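Local coordinates for protein chloromuconate cycloisomerase (Rhodococcus opacus, PDB 4M0X) that belongs to the enolase superfamily, pairing an N-terminal capping domain with a modified TIM barrel that holds a manganese ion, at residues 332-340 against 358-368. Sequence-based numbering, arbitrary orientation.
Sequences LIDEVVTEP and VNLDEERLRKY
Val336 packs against Leu360 and Leu365 on the buried side of the contact. Its CG1, beside the backbone N and anti to the carbonyl carbon (chi1 -56°), lies against the helix 362-368 backbone at Leu365, while CG2 runs alongside Leu360, 3.9 Å from Leu360 CD2. Leu35 of strand 27-40 touches both Val336 and Leu360. Nearby, Val337 CG1 packs on Val358 CB at 3.7 Å, and Ser304 and Ala308 of helix 304-316 back the two valines. Two backbone bonds flank the single antiparallel bridge between Val337 and Leu360: Asp361 N gives to Val336 O at 2.8 Å, nearly straight (166°), and Thr338 N gives to Asn359 O.

In this enolase-superfamily fold, the loop between strands 323-324 and 347-349 of the barrel domain and the C-terminal helix 362-368 pack together against the N-terminal domain's antiparallel sheet, where Leu365 touches Val13 and Arg37. Asp361 is the helix N-cap, its OD1 accepting from Arg364 N and, more weakly, Glu363 N.

The Asp334 side of the contact is polar and more open. Asp334 OD1 meets Arg364 NH1 in a 2.6 Å salt bridge, with carboxylate and guanidinium planes 77° apart, and also accepts from Glu335 N. Tyr368 OH donates to Asp334 OD2 at 2.9 Å from above the carboxylate plane. Because Arg364 NE also pairs with Asp361 OD2, the guanidinium spans two acids, probably easing their negative charge. Exposed Thr338 lies on the solvent side: a water hydrogen-bonds Thr338 OG1 and accepts from both Glu339 N and Asn359 N, linking the two backbones through solvent.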
ATOM      1  N   LEU A 332       0.302  36.178 -33.426  1.00 34.96           N
ATOM      2  CA  LEU A 332       1.412  37.111 -33.660  1.00 34.41           C
ATOM      3  C   LEU A 332       1.132  37.916 -34.929  1.00 35.79           C
ATOM      4  O   LEU A 332       0.612  37.335 -35.872  1.00 37.23           O
ATOM      5  CB  LEU A 332       2.725  36.349 -33.799  1.00 34.63           C
ATOM      6  CG  LEU A 332       3.137  35.483 -32.602  1.00 36.43           C
ATOM      7  CD1 LEU A 332       4.527  34.912 -32.796  1.00 33.58           C
ATOM      8  CD2 LEU A 332       3.067  36.260 -31.291  1.00 35.91           C
ATOM      9  N   ILE A 333       1.418  39.233 -34.956  1.00 35.61           N
ATOM     10  CA  ILE A 333       1.275  39.993 -36.208  1.00 33.57           C
ATOM     11  C   ILE A 333       2.507  39.921 -37.085  1.00 33.07           C
ATOM     12  O   ILE A 333       2.400  40.140 -38.283  1.00 38.74           O
ATOM     13  CB  ILE A 333       0.757  41.456 -36.092  1.00 33.81           C
ATOM     14  CG1 ILE A 333       1.561  42.272 -35.108  1.00 36.80           C
ATOM     15  CG2 ILE A 333      -0.712  41.491 -35.697  1.00 33.86           C
ATOM     16  CD1 ILE A 333       0.785  42.605 -33.840  1.00 39.21           C
ATOM     17  N   ASP A 334       3.651  39.561 -36.529  1.00 30.93           N
ATOM     18  CA  ASP A 334       4.838  39.321 -37.342  1.00 31.73           C
ATOM     19  C   ASP A 334       5.812  38.365 -36.643  1.00 30.23           C
ATOM     20  O   ASP A 334       5.688  38.128 -35.452  1.00 29.27           O
ATOM     21  CB  ASP A 334       5.525  40.639 -37.661  1.00 35.95           C
ATOM     22  CG  ASP A 334       6.374  40.590 -38.926  1.00 39.71           C
ATOM     23  OD1 ASP A 334       6.808  39.506 -39.383  1.00 37.83           O
ATOM     24  OD2 ASP A 334       6.639  41.683 -39.457  1.00 45.02           O
ATOM     25  N   GLU A 335       6.775  37.830 -37.394  1.00 28.21           N
ATOM     26  CA  GLU A 335       7.596  36.697 -36.963  1.00 29.27           C
ATOM     27  C   GLU A 335       9.031  36.784 -37.491  1.00 28.44           C
ATOM     28  O   GLU A 335       9.360  37.717 -38.200  1.00 28.06           O
ATOM     29  CB  GLU A 335       6.945  35.376 -37.392  1.00 28.13           C
ATOM     30  CG  GLU A 335       5.511  35.223 -36.899  1.00 30.27           C
ATOM     31  CD  GLU A 335       5.130  33.789 -36.490  1.00 32.87           C
ATOM     32  OE1 GLU A 335       6.020  33.059 -35.921  1.00 30.51           O
ATOM     33  OE2 GLU A 335       3.929  33.418 -36.730  1.00 28.41           O
ATOM     34  N   VAL A 336       9.900  35.848 -37.121  1.00 27.95           N
ATOM     35  CA  VAL A 336      11.235  35.816 -37.757  1.00 27.18           C
ATOM     36  C   VAL A 336      11.348  34.716 -38.822  1.00 28.65           C
ATOM     37  O   VAL A 336      12.428  34.390 -39.275  1.00 30.67           O
ATOM     38  CB  VAL A 336      12.437  35.842 -36.764  1.00 25.09           C
ATOM     39  CG1 VAL A 336      12.339  37.050 -35.852  1.00 24.93           C
ATOM     40  CG2 VAL A 336      12.556  34.565 -35.944  1.00 22.99           C
ATOM     41  N   VAL A 337      10.221  34.168 -39.254  1.00 29.91           N
ATOM     42  CA  VAL A 337      10.266  33.183 -40.341  1.00 29.08           C
ATOM     43  C   VAL A 337       9.767  33.773 -41.642  1.00 27.50           C
ATOM     44  O   VAL A 337       9.126  34.799 -41.644  1.00 29.14           O
ATOM     45  CB  VAL A 337       9.563  31.839 -40.005  1.00 28.57           C
ATOM     46  CG1 VAL A 337      10.365  31.102 -38.941  1.00 29.20           C
ATOM     47  CG2 VAL A 337       8.121  32.021 -39.579  1.00 26.31           C
ATOM     48  N   THR A 338      10.097  33.139 -42.749  1.00 26.07           N
ATOM     49  CA  THR A 338       9.570  33.580 -44.012  1.00 27.81           C
ATOM     50  C   THR A 338       8.083  33.194 -44.218  1.00 31.74           C
ATOM     51  O   THR A 338       7.377  33.872 -44.926  1.00 31.07           O
ATOM     52  CB  THR A 338      10.421  33.057 -45.173  1.00 24.92           C
ATOM     53  OG1 THR A 338      10.533  31.636 -45.076  1.00 23.25           O
ATOM     54  CG2 THR A 338      11.782  33.682 -45.134  1.00 23.34           C
ATOM     55  N   GLU A 339       7.636  32.099 -43.597  1.00 38.46           N
ATOM     56  CA  GLU A 339       6.279  31.582 -43.726  1.00 42.12           C
ATOM     57  C   GLU A 339       5.817  31.030 -42.382  1.00 42.02           C
ATOM     58  O   GLU A 339       6.239  29.943 -41.985  1.00 42.29           O
ATOM     59  CB  GLU A 339       6.224  30.473 -44.769  1.00 49.35           C
ATOM     60  CG  GLU A 339       6.348  30.970 -46.196  1.00 59.60           C
ATOM     61  CD  GLU A 339       6.696  29.865 -47.176  1.00 70.80           C
ATOM     62  OE1 GLU A 339       6.157  28.733 -47.035  1.00 80.06           O
ATOM     63  OE2 GLU A 339       7.508  30.141 -48.094  1.00 68.94           O
ATOM     64  N   PRO A 340       4.957  31.782 -41.665  1.00 39.55           N
ATOM     65  CA  PRO A 340       4.434  31.354 -40.370  1.00 36.83           C
ATOM     66  C   PRO A 340       3.515  30.142 -40.511  1.00 34.68           C
ATOM     67  O   PRO A 340       3.280  29.683 -41.625  1.00 38.36           O
ATOM     68  CB  PRO A 340       3.652  32.585 -39.905  1.00 39.34           C
ATOM     69  CG  PRO A 340       3.226  33.258 -41.172  1.00 39.56           C
ATOM     70  CD  PRO A 340       4.455  33.118 -42.029  1.00 39.89           C
ATOM     71  N   VAL A 358      10.291  25.639 -41.392  1.00 30.74           N
ATOM     72  CA  VAL A 358      10.210  27.104 -41.531  1.00 31.96           C
ATOM     73  C   VAL A 358      11.619  27.631 -41.618  1.00 31.97           C
ATOM     74  O   VAL A 358      12.522  27.005 -41.076  1.00 33.29           O
ATOM     75  CB  VAL A 358       9.530  27.804 -40.331  1.00 31.01           C
ATOM     76  CG1 VAL A 358       8.019  27.614 -40.380  1.00 30.26           C
ATOM     77  CG2 VAL A 358      10.118  27.301 -39.023  1.00 31.51           C
ATOM     78  N   ASN A 359      11.799  28.777 -42.276  1.00 31.61           N
ATOM     79  CA  ASN A 359      13.118  29.354 -42.509  1.00 29.72           C
ATOM     80  C   ASN A 359      13.264  30.730 -41.907  1.00 30.29           C
ATOM     81  O   ASN A 359      12.281  31.455 -41.777  1.00 29.59           O
ATOM     82  CB  ASN A 359      13.360  29.416 -43.991  1.00 31.09           C
ATOM     83  CG  ASN A 359      13.525  28.035 -44.601  1.00 34.77           C
ATOM     84  OD1 ASN A 359      12.662  27.576 -45.339  1.00 35.11           O
ATOM     85  ND2 ASN A 359      14.637  27.356 -44.281  1.00 33.22           N
ATOM     86  N   LEU A 360      14.477  31.098 -41.496  1.00 29.30           N
ATOM     87  CA  LEU A 360      14.698  32.475 -41.066  1.00 28.84           C
ATOM     88  C   LEU A 360      14.349  33.544 -42.109  1.00 29.05           C
ATOM     89  O   LEU A 360      14.565  33.380 -43.307  1.00 27.25           O
ATOM     90  CB  LEU A 360      16.138  32.693 -40.670  1.00 29.21           C
ATOM     91  CG  LEU A 360      16.348  32.654 -39.175  1.00 31.81           C
ATOM     92  CD1 LEU A 360      17.764  33.132 -38.895  1.00 30.50           C
ATOM     93  CD2 LEU A 360      15.310  33.486 -38.430  1.00 30.39           C
ATOM     94  N   ASP A 361      13.826  34.656 -41.632  1.00 29.85           N
ATOM     95  CA  ASP A 361      13.844  35.858 -42.418  1.00 30.36           C
ATOM     96  C   ASP A 361      14.779  36.825 -41.715  1.00 30.46           C
ATOM     97  O   ASP A 361      14.426  37.405 -40.691  1.00 30.09           O
ATOM     98  CB  ASP A 361      12.445  36.443 -42.546  1.00 29.88           C
ATOM     99  CG  ASP A 361      12.428  37.766 -43.286  1.00 30.17           C
ATOM    100  OD1 ASP A 361      13.364  38.597 -43.106  1.00 29.89           O
ATOM    101  OD2 ASP A 361      11.442  37.979 -44.032  1.00 31.16           O
ATOM    102  N   GLU A 362      15.960  37.019 -42.285  1.00 30.41           N
ATOM    103  CA  GLU A 362      17.006  37.749 -41.569  1.00 31.43           C
ATOM    104  C   GLU A 362      16.729  39.246 -41.414  1.00 29.43           C
ATOM    105  O   GLU A 362      17.253  39.904 -40.524  1.00 26.65           O
ATOM    106  CB  GLU A 362      18.367  37.449 -42.175  1.00 31.51           C
ATOM    107  CG  GLU A 362      18.810  36.045 -41.838  1.00 36.76           C
ATOM    108  CD  GLU A 362      20.306  35.868 -41.918  1.00 44.27           C
ATOM    109  OE1 GLU A 362      21.032  36.487 -41.092  1.00 46.85           O
ATOM    110  OE2 GLU A 362      20.754  35.109 -42.808  1.00 46.95           O
ATOM    111  N   GLU A 363      15.866  39.769 -42.261  1.00 29.82           N
ATOM    112  CA  GLU A 363      15.473  41.150 -42.119  1.00 33.80           C
ATOM    113  C   GLU A 363      14.535  41.288 -40.933  1.00 33.16           C
ATOM    114  O   GLU A 363      14.718  42.185 -40.093  1.00 31.82           O
ATOM    115  CB  GLU A 363      14.843  41.693 -43.415  1.00 36.77           C
ATOM    116  CG  GLU A 363      14.247  43.088 -43.314  1.00 39.09           C
ATOM    117  CD  GLU A 363      15.207  44.152 -42.797  1.00 40.20           C
ATOM    118  OE1 GLU A 363      16.442  43.923 -42.730  1.00 36.71           O
ATOM    119  OE2 GLU A 363      14.699  45.247 -42.456  1.00 43.40           O
ATOM    120  N   ARG A 364      13.553  40.390 -40.845  1.00 32.22           N
ATOM    121  CA  ARG A 364      12.648  40.384 -39.688  1.00 29.79           C
ATOM    122  C   ARG A 364      13.391  40.133 -38.373  1.00 28.03           C
ATOM    123  O   ARG A 364      13.099  40.777 -37.359  1.00 27.42           O
ATOM    124  CB  ARG A 364      11.563  39.344 -39.868  1.00 29.18           C
ATOM    125  CG  ARG A 364      10.355  39.840 -40.589  1.00 29.21           C
ATOM    126  CD  ARG A 364       9.825  38.684 -41.383  1.00 30.71           C
ATOM    127  NE  ARG A 364       9.081  39.158 -42.535  1.00 32.35           N
ATOM    128  CZ  ARG A 364       7.775  39.043 -42.644  1.00 33.29           C
ATOM    129  NH1 ARG A 364       7.104  38.411 -41.679  1.00 37.01           N
ATOM    130  NH2 ARG A 364       7.153  39.512 -43.721  1.00 31.46           N
ATOM    131  N   LEU A 365      14.336  39.194 -38.388  1.00 26.36           N
ATOM    132  CA  LEU A 365      15.122  38.941 -37.209  1.00 27.22           C
ATOM    133  C   LEU A 365      15.794  40.246 -36.766  1.00 29.51           C
ATOM    134  O   LEU A 365      15.735  40.619 -35.584  1.00 32.76           O
ATOM    135  CB  LEU A 365      16.162  37.833 -37.423  1.00 25.53           C
ATOM    136  CG  LEU A 365      17.179  37.754 -36.263  1.00 25.05           C
ATOM    137  CD1 LEU A 365      16.518  37.433 -34.926  1.00 23.93           C
ATOM    138  CD2 LEU A 365      18.296  36.764 -36.543  1.00 25.38           C
ATOM    139  N   ARG A 366      16.417  40.944 -37.712  1.00 30.03           N
ATOM    140  CA  ARG A 366      17.156  42.158 -37.388  1.00 29.93           C
ATOM    141  C   ARG A 366      16.158  43.142 -36.847  1.00 29.34           C
ATOM    142  O   ARG A 366      16.375  43.690 -35.784  1.00 28.22           O
ATOM    143  CB  ARG A 366      17.849  42.716 -38.628  1.00 32.29           C
ATOM    144  CG  ARG A 366      18.606  44.007 -38.402  1.00 34.28           C
ATOM    145  CD  ARG A 366      19.009  44.637 -39.725  1.00 35.29           C
ATOM    146  NE  ARG A 366      17.870  45.231 -40.432  1.00 39.84           N
ATOM    147  CZ  ARG A 366      17.130  46.251 -39.981  1.00 40.17           C
ATOM    148  NH1 ARG A 366      17.378  46.797 -38.798  1.00 41.68           N
ATOM    149  NH2 ARG A 366      16.124  46.725 -40.714  1.00 36.43           N
ATOM    150  N   LYS A 367      15.038  43.292 -37.571  1.00 29.28           N
ATOM    151  CA  LYS A 367      13.990  44.291 -37.296  1.00 27.25           C
ATOM    152  C   LYS A 367      13.430  44.132 -35.918  1.00 26.82           C
ATOM    153  O   LYS A 367      13.185  45.134 -35.249  1.00 28.62           O
ATOM    154  CB  LYS A 367      12.836  44.230 -38.320  1.00 26.96           C
ATOM    155  CG  LYS A 367      11.937  45.458 -38.322  1.00 27.08           C
ATOM    156  CD  LYS A 367      10.452  45.145 -38.511  1.00 25.93           C
ATOM    157  CE  LYS A 367       9.925  45.477 -39.901  1.00 25.09           C
ATOM    158  NZ  LYS A 367       8.474  45.779 -39.808  1.00 23.99           N
ATOM    159  N   TYR A 368      13.239  42.884 -35.486  1.00 26.51           N
ATOM    160  CA  TYR A 368      12.625  42.640 -34.195  1.00 26.16           C
ATOM    161  C   TYR A 368      13.587  42.189 -33.114  1.00 27.03           C
ATOM    162  O   TYR A 368      13.141  41.835 -32.020  1.00 28.21           O
ATOM    163  CB  TYR A 368      11.443  41.683 -34.305  1.00 26.17           C
ATOM    164  CG  TYR A 368      10.275  42.196 -35.116  1.00 26.48           C
ATOM    165  CD1 TYR A 368       9.498  43.260 -34.658  1.00 26.54           C
ATOM    166  CD2 TYR A 368       9.938  41.608 -36.345  1.00 26.78           C
ATOM    167  CE1 TYR A 368       8.413  43.727 -35.391  1.00 27.19           C
ATOM    168  CE2 TYR A 368       8.854  42.061 -37.095  1.00 27.38           C
ATOM    169  CZ  TYR A 368       8.079  43.116 -36.615  1.00 28.96           C
ATOM    170  OH  TYR A 368       6.980  43.584 -37.345  1.00 29.11           O
TER
HETATM  171  O   HOH W   1       9.467  30.104 -43.137  1.00 20.09           O